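Long-range contacts in putative hydrogenase (Pyrococcus furiosus, PDB 3LYU), which probably works as an oxidoreductase subunit binding FAD and one [2Fe-2S] cluster, the present chain being its alpha-beta domain: residues K89-V99 with D119-V127; F18-G29 with E106-P116. One frame throughout, in Å; residues are numbered along the deposited sequence.

Contact 1: residues K89-V99 with D119-V127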
loop_
_atom_site.group_PDB
_atom_site.type_symbol
_atom_site.label_atom_id
_atom_site.label_comp_id
_atom_site.label_asym_id
_atom_site.label_seq_id
_atom_site.Cartn_x
_atom_site.Cartn_y
_atom_site.Cartn_z
ATOM N N LYS B 89 26.195 -9.012 15.855
ATOM C CA LYS B 89 25.771 -10.363 16.189
ATOM C C LYS B 89 25.452 -10.439 17.682
ATOM O O LYS B 89 24.553 -11.170 18.102
ATOM C CB LYS B 89 26.883 -11.344 15.819
ATOM C CG LYS B 89 26.522 -12.816 15.903
ATOM C CD LYS B 89 25.562 -13.245 14.809
ATOM C CE LYS B 89 24.132 -12.814 15.113
ATOM N NZ LYS B 89 23.171 -13.237 14.048
ATOM N N ASN B 90 26.185 -9.659 18.474
ATOM C CA ASN B 90 25.980 -9.619 19.914
ATOM C C ASN B 90 24.691 -8.899 20.255
ATOM O O ASN B 90 23.981 -9.290 21.180
ATOM C CB ASN B 90 27.143 -8.916 20.615
ATOM C CG ASN B 90 28.469 -9.647 20.442
ATOM O OD1 ASN B 90 28.531 -10.877 20.497
ATOM N ND2 ASN B 90 29.540 -8.886 20.253
ATOM N N VAL B 91 24.398 -7.835 19.516
ATOM C CA VAL B 91 23.173 -7.073 19.741
ATOM C C VAL B 91 21.982 -7.918 19.309
ATOM O O VAL B 91 20.929 -7.892 19.943
ATOM C CB VAL B 91 23.154 -5.756 18.942
ATOM C CG1 VAL B 91 21.867 -5.019 19.217
ATOM C CG2 VAL B 91 24.333 -4.885 19.334
ATOM N N SER B 92 22.152 -8.657 18.220
ATOM C CA SER B 92 21.099 -9.534 17.729
ATOM C C SER B 92 20.786 -10.595 18.791
ATOM O O SER B 92 19.629 -10.924 19.032
ATOM C CB SER B 92 21.540 -10.218 16.437
ATOM O OG SER B 92 21.693 -9.299 15.376
ATOM N N GLN B 93 21.825 -11.128 19.423
ATOM C CA GLN B 93 21.664 -12.136 20.464
ATOM C C GLN B 93 20.953 -11.576 21.695
ATOM O O GLN B 93 19.989 -12.158 22.176
ATOM C CB GLN B 93 23.027 -12.674 20.892
ATOM C CG GLN B 93 23.775 -13.458 19.828
ATOM C CD GLN B 93 22.994 -14.671 19.329
ATOM O OE1 GLN B 93 22.131 -14.553 18.448
ATOM N NE2 GLN B 93 23.287 -15.843 19.900
ATOM N N ARG B 94 21.451 -10.455 22.206
ATOM C CA ARG B 94 20.878 -9.796 23.376
ATOM C C ARG B 94 19.415 -9.451 23.123
ATOM O O ARG B 94 18.604 -9.402 24.047
ATOM C CB ARG B 94 21.663 -8.516 23.678
ATOM C CG ARG B 94 21.114 -7.687 24.827
ATOM C CD ARG B 94 21.433 -8.319 26.181
ATOM N NE ARG B 94 22.855 -8.245 26.503
ATOM C CZ ARG B 94 23.474 -7.149 26.928
ATOM N NH1 ARG B 94 24.777 -7.179 27.189
ATOM N NH2 ARG B 94 22.791 -6.025 27.109
ATOM N N LEU B 95 19.091 -9.213 21.856
ATOM C CA LEU B 95 17.739 -8.853 21.440
ATOM C C LEU B 95 16.756 -10.030 21.501
ATOM O O LEU B 95 15.615 -9.869 21.949
ATOM C CB LEU B 95 17.772 -8.276 20.021
ATOM C CG LEU B 95 16.478 -7.695 19.444
ATOM C CD1 LEU B 95 16.045 -6.465 20.230
ATOM C CD2 LEU B 95 16.718 -7.332 17.990
ATOM N N LYS B 96 17.190 -11.202 21.049
ATOM C CA LYS B 96 16.331 -12.382 21.073
ATOM C C LYS B 96 16.130 -12.795 22.520
ATOM O O LYS B 96 15.009 -13.073 22.950
ATOM C CB LYS B 96 16.984 -13.541 20.329
ATOM C CG LYS B 96 17.646 -13.134 19.039
ATOM C CD LYS B 96 18.378 -14.300 18.395
ATOM C CE LYS B 96 17.406 -15.280 17.771
ATOM N NZ LYS B 96 18.148 -16.340 17.038
ATOM N N GLU B 97 17.232 -12.823 23.264
ATOM C CA GLU B 97 17.221 -13.215 24.670
ATOM C C GLU B 97 16.284 -12.386 25.544
ATOM O O GLU B 97 15.496 -12.948 26.301
ATOM C CB GLU B 97 18.646 -13.156 25.245
ATOM C CG GLU B 97 19.672 -13.992 24.470
ATOM C CD GLU B 97 21.065 -13.954 25.077
ATOM O OE1 GLU B 97 21.571 -12.844 25.351
ATOM O OE2 GLU B 97 21.659 -15.035 25.269
ATOM N N LYS B 98 16.362 -11.061 25.441
ATOM C CA LYS B 98 15.515 -10.183 26.251
ATOM C C LYS B 98 14.036 -10.284 25.900
ATOM O O LYS B 98 13.178 -10.226 26.783
ATOM C CB LYS B 98 15.968 -8.724 26.129
ATOM C CG LYS B 98 16.220 -8.035 27.480
ATOM C CD LYS B 98 15.098 -8.295 28.485
ATOM C CE LYS B 98 15.232 -7.439 29.730
ATOM N NZ LYS B 98 16.555 -7.601 30.387
ATOM N N VAL B 99 13.740 -10.423 24.610
ATOM C CA VAL B 99 12.360 -10.547 24.141
ATOM C C VAL B 99 11.796 -11.895 24.595
ATOM O O VAL B 99 10.714 -11.968 25.174
ATOM C CB VAL B 99 12.301 -10.446 22.600
ATOM C CG1 VAL B 99 10.893 -10.740 22.097
ATOM C CG2 VAL B 99 12.738 -9.054 22.168
ATOM N N ASP B 119 17.076 -7.976 12.207
ATOM C CA ASP B 119 16.727 -8.160 13.604
ATOM C C ASP B 119 15.223 -8.265 13.710
ATOM O O ASP B 119 14.710 -8.901 14.628
ATOM C CB ASP B 119 17.214 -6.983 14.448
ATOM C CG ASP B 119 18.710 -6.935 14.554
ATOM O OD1 ASP B 119 19.300 -7.953 14.956
ATOM O OD2 ASP B 119 19.301 -5.887 14.239
ATOM N N GLN B 120 14.519 -7.631 12.773
ATOM C CA GLN B 120 13.063 -7.682 12.770
ATOM C C GLN B 120 12.635 -9.104 12.473
ATOM O O GLN B 120 11.617 -9.572 12.962
ATOM C CB GLN B 120 12.496 -6.731 11.722
ATOM C CG GLN B 120 12.813 -5.292 12.004
ATOM C CD GLN B 120 11.955 -4.367 11.208
ATOM O OE1 GLN B 120 12.050 -4.312 9.986
ATOM N NE2 GLN B 120 11.094 -3.636 11.892
ATOM N N LYS B 121 13.426 -9.790 11.665
ATOM C CA LYS B 121 13.145 -11.166 11.332
ATOM C C LYS B 121 13.370 -12.044 12.558
ATOM O O LYS B 121 12.484 -12.800 12.957
ATOM C CB LYS B 121 14.063 -11.634 10.210
ATOM C CG LYS B 121 13.788 -11.010 8.866
ATOM C CD LYS B 121 14.658 -11.689 7.827
ATOM C CE LYS B 121 14.306 -11.241 6.429
ATOM N NZ LYS B 121 15.144 -11.964 5.424
ATOM N N GLN B 122 14.558 -11.938 13.152
ATOM C CA GLN B 122 14.906 -12.740 14.329
ATOM C C GLN B 122 13.961 -12.512 15.509
ATOM O O GLN B 122 13.682 -13.424 16.290
ATOM C CB GLN B 122 16.350 -12.453 14.759
ATOM C CG GLN B 122 17.405 -12.949 13.769
ATOM C CD GLN B 122 18.819 -12.923 14.346
ATOM O OE1 GLN B 122 19.100 -13.573 15.363
ATOM N NE2 GLN B 122 19.718 -12.168 13.698
ATOM N N VAL B 123 13.477 -11.285 15.634
ATOM C CA VAL B 123 12.558 -10.932 16.702
ATOM C C VAL B 123 11.163 -11.435 16.363
ATOM O O VAL B 123 10.380 -11.737 17.258
ATOM C CB VAL B 123 12.511 -9.397 16.919
ATOM C CG1 VAL B 123 11.334 -9.012 17.812
ATOM C CG2 VAL B 123 13.828 -8.929 17.540
ATOM N N PHE B 124 10.856 -11.529 15.074
ATOM C CA PHE B 124 9.551 -12.010 14.641
ATOM C C PHE B 124 9.413 -13.504 14.942
ATOM O O PHE B 124 8.327 -13.996 15.255
ATOM C CB PHE B 124 9.367 -11.732 13.148
ATOM C CG PHE B 124 8.212 -12.469 12.529
ATOM C CD1 PHE B 124 8.394 -13.731 11.956
ATOM C CD2 PHE B 124 6.942 -11.919 12.537
ATOM C CE1 PHE B 124 7.322 -14.430 11.401
ATOM C CE2 PHE B 124 5.863 -12.613 11.984
ATOM C CZ PHE B 124 6.056 -13.873 11.416
ATOM N N GLU B 125 10.529 -14.216 14.857
ATOM C CA GLU B 125 10.542 -15.648 15.126
ATOM C C GLU B 125 10.176 -15.915 16.592
ATOM O O GLU B 125 9.449 -16.859 16.909
ATOM C CB GLU B 125 11.929 -16.230 14.836
ATOM C CG GLU B 125 12.526 -15.828 13.485
ATOM C CD GLU B 125 11.589 -16.077 12.304
ATOM O OE1 GLU B 125 10.974 -17.169 12.242
ATOM O OE2 GLU B 125 11.481 -15.180 11.428
ATOM N N VAL B 126 10.699 -15.075 17.479
ATOM C CA VAL B 126 10.445 -15.198 18.904
ATOM C C VAL B 126 8.992 -14.865 19.219
ATOM O O VAL B 126 8.383 -15.463 20.111
ATOM C CB VAL B 126 11.373 -14.249 19.714
ATOM C CG1 VAL B 126 11.017 -14.295 21.193
ATOM C CG2 VAL B 126 12.812 -14.645 19.517
ATOM N N VAL B 127 8.437 -13.917 18.476
ATOM C CA VAL B 127 7.066 -13.485 18.699
ATOM C C VAL B 127 6.031 -14.463 18.175
ATOM O O VAL B 127 5.052 -14.747 18.861
ATOM C CB VAL B 127 6.821 -12.098 18.077
ATOM C CG1 VAL B 127 5.409 -11.659 18.323
ATOM C CG2 VAL B 127 7.766 -11.101 18.683
HETATM O O HOH W 1 20.603 -15.989 16.732
#
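Two neighbouring helices on one side of the parallel beta-sheet of an alpha-beta fold, 84-104 and 117-130, make this contact, S92, L95, K96 and V99 of the first meeting D119, Q122, V123 and V126 of the second. The axes of the two segments run nearly parallel, at 22°, and come within 9.5 Å. The buried side of the seam is largely apolar: methyl CD2 of L95 lies 3.3 Å from CG2 of V123, tighter than usual van der Waals contact, and also rests against CB of D119. L95 and V123 cross at about a right angle. Further along, CG1 of V99 meets CG1 of V126 at 3.7 Å. The polar pair of this side lies at the N-terminal end of the segments, where S92 OG sits 2.8 Å from D119 OD1, close enough for a hydrogen bond, although the one hydroxyl proton could go instead to the carbonyl of M88. Q122 reaches across with its chain extended beyond CG, chi2 -168°: its OE1 stands 3.2 Å from K96 CD and accepts a weak bond from K96 NZ. A water gives protons to Q93 OE1, at 2.7 Å, and to Q122 OE1, and accepts from K96 NZ. The chemistry thus grades across the seam: close, largely apolar contact with one buried polar pair, S92 and D119, and on the outer side a water-mediated network of Q122, K96 and Q93 whose direct lysine-amide bond is weak.

Contact 2: residues F18-G29 with E106-P116; sequences FGKILAIGAYTG and EDWDLVFMVGP
With CG anti to the backbone N (chi1 -169°) and the rest of its chain extended, K20 stretches over the indole of W108. K20 opens strand 20-26 and W108 lies just before strand 110-114, two adjacent parallel strands at the heart of a five-stranded sheet of order 3-2-1-4-5, a Rossmann-like arrangement. K20 CE hangs over one face of the six-membered ring, 3.9 Å from its centroid, and NZ adds a cation-pi contact. L22 CB packs on the opposite face, so the ring is clamped between residues of one strand; its NE1 is bonded to the carbonyl of L102. K20 NZ goes on to a salt bridge with E106 OE1, which also pairs with R70, so one carboxylate oxygen answers two cations. At the same end K20 N gives an almost straight bond (174°) to the anti lone pair of D109 OD2, and K20 O receives D109 N at 2.9 Å. Backbone bonds then alternate along the strands, from L22 N to L110 O through to A26 N to V114 O. L22, I24, V111 and M113 point to the face packed by helices 84-104 and 117-130; I21, A23, L110 and F112 point to the other, towards helix 29-42. I24 CB touches M113 CG at 3.6 Å, and selenomethionine CE of M113 reaches A26 CB. Past the strands, the Y27 ring turns its edge to P116, CD1 lying 3.8 Å from the proline CD.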
loop_
_atom_site.group_PDB
_atom_site.type_symbol
_atom_site.label_atom_id
_atom_site.label_comp_id
_atom_site.label_asym_id
_atom_site.label_seq_id
_atom_site.Cartn_x
_atom_site.Cartn_y
_atom_site.Cartn_z
ATOM N N PHE B 18 -4.515 -1.275 22.561
ATOM C CA PHE B 18 -4.246 -2.686 22.318
ATOM C C PHE B 18 -4.038 -3.352 23.672
ATOM O O PHE B 18 -4.132 -4.575 23.803
ATOM C CB PHE B 18 -2.997 -2.863 21.445
ATOM C CG PHE B 18 -3.090 -2.193 20.095
ATOM C CD1 PHE B 18 -2.832 -0.830 19.961
ATOM C CD2 PHE B 18 -3.430 -2.925 18.958
ATOM C CE1 PHE B 18 -2.906 -0.200 18.713
ATOM C CE2 PHE B 18 -3.510 -2.307 17.705
ATOM C CZ PHE B 18 -3.246 -0.937 17.582
ATOM N N GLY B 19 -3.771 -2.526 24.677
ATOM C CA GLY B 19 -3.553 -3.030 26.009
ATOM C C GLY B 19 -2.112 -2.844 26.404
ATOM O O GLY B 19 -1.661 -1.713 26.544
ATOM N N LYS B 20 -1.395 -3.953 26.581
ATOM C CA LYS B 20 0.006 -3.915 26.972
ATOM C C LYS B 20 0.873 -4.054 25.731
ATOM O O LYS B 20 0.819 -5.066 25.040
ATOM C CB LYS B 20 0.308 -5.034 27.965
ATOM C CG LYS B 20 1.672 -4.895 28.616
ATOM C CD LYS B 20 1.864 -5.890 29.741
ATOM C CE LYS B 20 3.202 -5.692 30.429
ATOM N NZ LYS B 20 3.381 -6.657 31.549
ATOM N N ILE B 21 1.676 -3.027 25.462
ATOM C CA ILE B 21 2.514 -3.004 24.271
ATOM C C ILE B 21 4.018 -3.017 24.544
ATOM O O ILE B 21 4.515 -2.331 25.429
ATOM C CB ILE B 21 2.190 -1.752 23.386
ATOM C CG1 ILE B 21 0.684 -1.684 23.097
ATOM C CG2 ILE B 21 2.986 -1.816 22.071
ATOM C CD1 ILE B 21 0.228 -0.393 22.462
ATOM N N LEU B 22 4.734 -3.817 23.767
ATOM C CA LEU B 22 6.170 -3.893 23.885
ATOM C C LEU B 22 6.712 -3.187 22.646
ATOM O O LEU B 22 6.714 -3.753 21.547
ATOM C CB LEU B 22 6.634 -5.353 23.899
ATOM C CG LEU B 22 8.155 -5.503 23.788
ATOM C CD1 LEU B 22 8.843 -4.697 24.892
ATOM C CD2 LEU B 22 8.540 -6.953 23.877
ATOM N N ALA B 23 7.140 -1.944 22.818
ATOM C CA ALA B 23 7.686 -1.178 21.711
ATOM C C ALA B 23 9.216 -1.306 21.736
ATOM O O ALA B 23 9.867 -0.836 22.665
ATOM C CB ALA B 23 7.260 0.274 21.834
ATOM N N ILE B 24 9.772 -1.951 20.709
ATOM C CA ILE B 24 11.214 -2.180 20.598
ATOM C C ILE B 24 11.923 -1.263 19.595
ATOM O O ILE B 24 11.407 -0.981 18.511
ATOM C CB ILE B 24 11.492 -3.630 20.191
ATOM C CG1 ILE B 24 10.772 -4.571 21.140
ATOM C CG2 ILE B 24 12.973 -3.906 20.231
ATOM C CD1 ILE B 24 10.856 -5.994 20.727
ATOM N N GLY B 25 13.110 -0.801 19.967
ATOM C CA GLY B 25 13.876 0.061 19.091
ATOM C C GLY B 25 15.311 -0.395 19.109
ATOM O O GLY B 25 15.960 -0.350 20.146
ATOM N N ALA B 26 15.808 -0.860 17.970
ATOM C CA ALA B 26 17.189 -1.314 17.884
ATOM C C ALA B 26 18.074 -0.188 17.358
ATOM O O ALA B 26 17.715 0.514 16.416
ATOM C CB ALA B 26 17.281 -2.521 16.977
ATOM N N TYR B 27 19.233 -0.016 17.976
ATOM C CA TYR B 27 20.166 1.023 17.563
ATOM C C TYR B 27 19.456 2.380 17.563
ATOM O O TYR B 27 18.782 2.713 18.530
ATOM C CB TYR B 27 20.753 0.703 16.167
ATOM C CG TYR B 27 21.485 -0.635 16.058
ATOM C CD1 TYR B 27 20.875 -1.747 15.477
ATOM C CD2 TYR B 27 22.783 -0.789 16.562
ATOM C CE1 TYR B 27 21.531 -2.977 15.403
ATOM C CE2 TYR B 27 23.449 -2.018 16.493
ATOM C CZ TYR B 27 22.819 -3.109 15.914
ATOM O OH TYR B 27 23.473 -4.328 15.851
ATOM N N THR B 28 19.590 3.152 16.488
ATOM C CA THR B 28 18.956 4.469 16.421
ATOM C C THR B 28 17.462 4.355 16.149
ATOM O O THR B 28 16.743 5.360 16.106
ATOM C CB THR B 28 19.593 5.373 15.323
ATOM O OG1 THR B 28 19.235 4.884 14.025
ATOM C CG2 THR B 28 21.106 5.377 15.449
ATOM N N GLY B 29 16.997 3.123 15.973
ATOM C CA GLY B 29 15.590 2.907 15.712
ATOM C C GLY B 29 14.742 3.430 16.854
ATOM O O GLY B 29 13.559 3.702 16.660
ATOM N N GLU B 106 6.061 -11.990 31.447
ATOM C CA GLU B 106 4.718 -11.422 31.385
ATOM C C GLU B 106 4.003 -11.693 30.054
ATOM O O GLU B 106 4.565 -12.315 29.146
ATOM C CB GLU B 106 4.807 -9.920 31.648
ATOM C CG GLU B 106 6.029 -9.285 31.003
ATOM C CD GLU B 106 6.668 -8.219 31.873
ATOM O OE1 GLU B 106 6.003 -7.200 32.156
ATOM O OE2 GLU B 106 7.835 -8.399 32.276
ATOM N N ASP B 107 2.754 -11.238 29.952
ATOM C CA ASP B 107 1.968 -11.431 28.737
ATOM C C ASP B 107 1.725 -10.095 28.060
ATOM O O ASP B 107 1.511 -9.083 28.722
ATOM C CB ASP B 107 0.640 -12.110 29.061
ATOM C CG ASP B 107 0.832 -13.438 29.751
ATOM O OD1 ASP B 107 1.551 -14.295 29.195
ATOM O OD2 ASP B 107 0.271 -13.627 30.849
ATOM N N TRP B 108 1.754 -10.100 26.733
ATOM C CA TRP B 108 1.577 -8.874 25.973
ATOM C C TRP B 108 0.442 -8.976 24.980
ATOM O O TRP B 108 0.055 -10.069 24.575
ATOM C CB TRP B 108 2.872 -8.541 25.229
ATOM C CG TRP B 108 4.067 -8.552 26.118
ATOM C CD1 TRP B 108 4.726 -9.647 26.601
ATOM C CD2 TRP B 108 4.697 -7.415 26.706
ATOM N NE1 TRP B 108 5.723 -9.262 27.457
ATOM C CE2 TRP B 108 5.726 -7.896 27.542
ATOM C CE3 TRP B 108 4.488 -6.030 26.609
ATOM C CZ2 TRP B 108 6.544 -7.045 28.280
ATOM C CZ3 TRP B 108 5.302 -5.184 27.342
ATOM C CH2 TRP B 108 6.319 -5.696 28.171
ATOM N N ASP B 109 -0.078 -7.819 24.586
ATOM C CA ASP B 109 -1.167 -7.748 23.627
ATOM C C ASP B 109 -0.634 -7.435 22.238
ATOM O O ASP B 109 -1.242 -7.801 21.233
ATOM C CB ASP B 109 -2.161 -6.670 24.050
ATOM C CG ASP B 109 -2.943 -7.059 25.287
ATOM O OD1 ASP B 109 -3.773 -7.996 25.196
ATOM O OD2 ASP B 109 -2.723 -6.438 26.350
ATOM N N LEU B 110 0.509 -6.762 22.188
ATOM C CA LEU B 110 1.113 -6.398 20.917
ATOM C C LEU B 110 2.607 -6.124 21.036
ATOM O O LEU B 110 3.105 -5.744 22.096
ATOM C CB LEU B 110 0.429 -5.149 20.343
ATOM C CG LEU B 110 1.135 -4.524 19.130
ATOM C CD1 LEU B 110 0.948 -5.413 17.914
ATOM C CD2 LEU B 110 0.592 -3.143 18.856
ATOM N N VAL B 111 3.315 -6.338 19.934
ATOM C CA VAL B 111 4.737 -6.053 19.871
ATOM C C VAL B 111 4.978 -5.250 18.594
ATOM O O VAL B 111 4.467 -5.585 17.529
ATOM C CB VAL B 111 5.604 -7.339 19.863
ATOM C CG1 VAL B 111 5.164 -8.256 18.758
ATOM C CG2 VAL B 111 7.075 -6.976 19.697
ATOM N N PHE B 112 5.721 -4.160 18.730
ATOM C CA PHE B 112 6.042 -3.305 17.604
ATOM C C PHE B 112 7.531 -3.036 17.617
ATOM O O PHE B 112 8.103 -2.738 18.655
ATOM C CB PHE B 112 5.261 -2.002 17.699
ATOM C CG PHE B 112 5.773 -0.917 16.796
ATOM C CD1 PHE B 112 6.566 0.114 17.306
ATOM C CD2 PHE B 112 5.438 -0.899 15.446
ATOM C CE1 PHE B 112 7.012 1.151 16.488
ATOM C CE2 PHE B 112 5.880 0.135 14.613
ATOM C CZ PHE B 112 6.665 1.161 15.139
HETATM N N MSE B 113 8.165 -3.147 16.459
HETATM C CA MSE B 113 9.588 -2.915 16.394
HETATM C C MSE B 113 10.071 -2.130 15.190
HETATM O O MSE B 113 9.499 -2.193 14.097
HETATM C CB MSE B 113 10.338 -4.236 16.422
HETATM C CG MSE B 113 11.814 -4.018 16.582
HETATM SE SE MSE B 113 12.862 -5.552 16.254
HETATM C CE MSE B 113 14.329 -4.732 15.307
ATOM N N VAL B 114 11.152 -1.395 15.414
ATOM C CA VAL B 114 11.806 -0.617 14.375
ATOM C C VAL B 114 13.328 -0.802 14.529
ATOM O O VAL B 114 13.908 -0.475 15.551
ATOM C CB VAL B 114 11.389 0.894 14.442
ATOM C CG1 VAL B 114 11.332 1.356 15.881
ATOM C CG2 VAL B 114 12.370 1.756 13.648
ATOM N N GLY B 115 13.951 -1.371 13.508
ATOM C CA GLY B 115 15.382 -1.600 13.515
ATOM C C GLY B 115 15.769 -2.314 12.229
ATOM O O GLY B 115 14.908 -2.511 11.367
ATOM N N PRO B 116 17.042 -2.714 12.052
ATOM C CA PRO B 116 17.402 -3.404 10.807
ATOM C C PRO B 116 16.482 -4.578 10.539
ATOM O O PRO B 116 16.002 -5.229 11.476
ATOM C CB PRO B 116 18.866 -3.816 11.022
ATOM C CG PRO B 116 19.071 -3.723 12.512
ATOM C CD PRO B 116 18.215 -2.553 12.927
#

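From the N terminus the chain enters contact 2 first, at strand 20-26, then passes through helix 29-42 and the strands 46-54 and 70-76 before helix 84-104 brings it to the first half of contact 1. Strand 110-114 closes the long loop of contact 2, and helix 117-130, following directly, closes the shorter one of contact 1. The segments therefore alternate, and the two loops cross instead of nesting. Contact 2 joins the middle strand 20-26 to its neighbour 110-114; contact 1 joins the helices either side of strand 110-114 in sequence. V127 packs on V111 of strand 110-114, and V91 on Y27 just past strand 20-26, so the helical layer meets the sheet and the turn at its end.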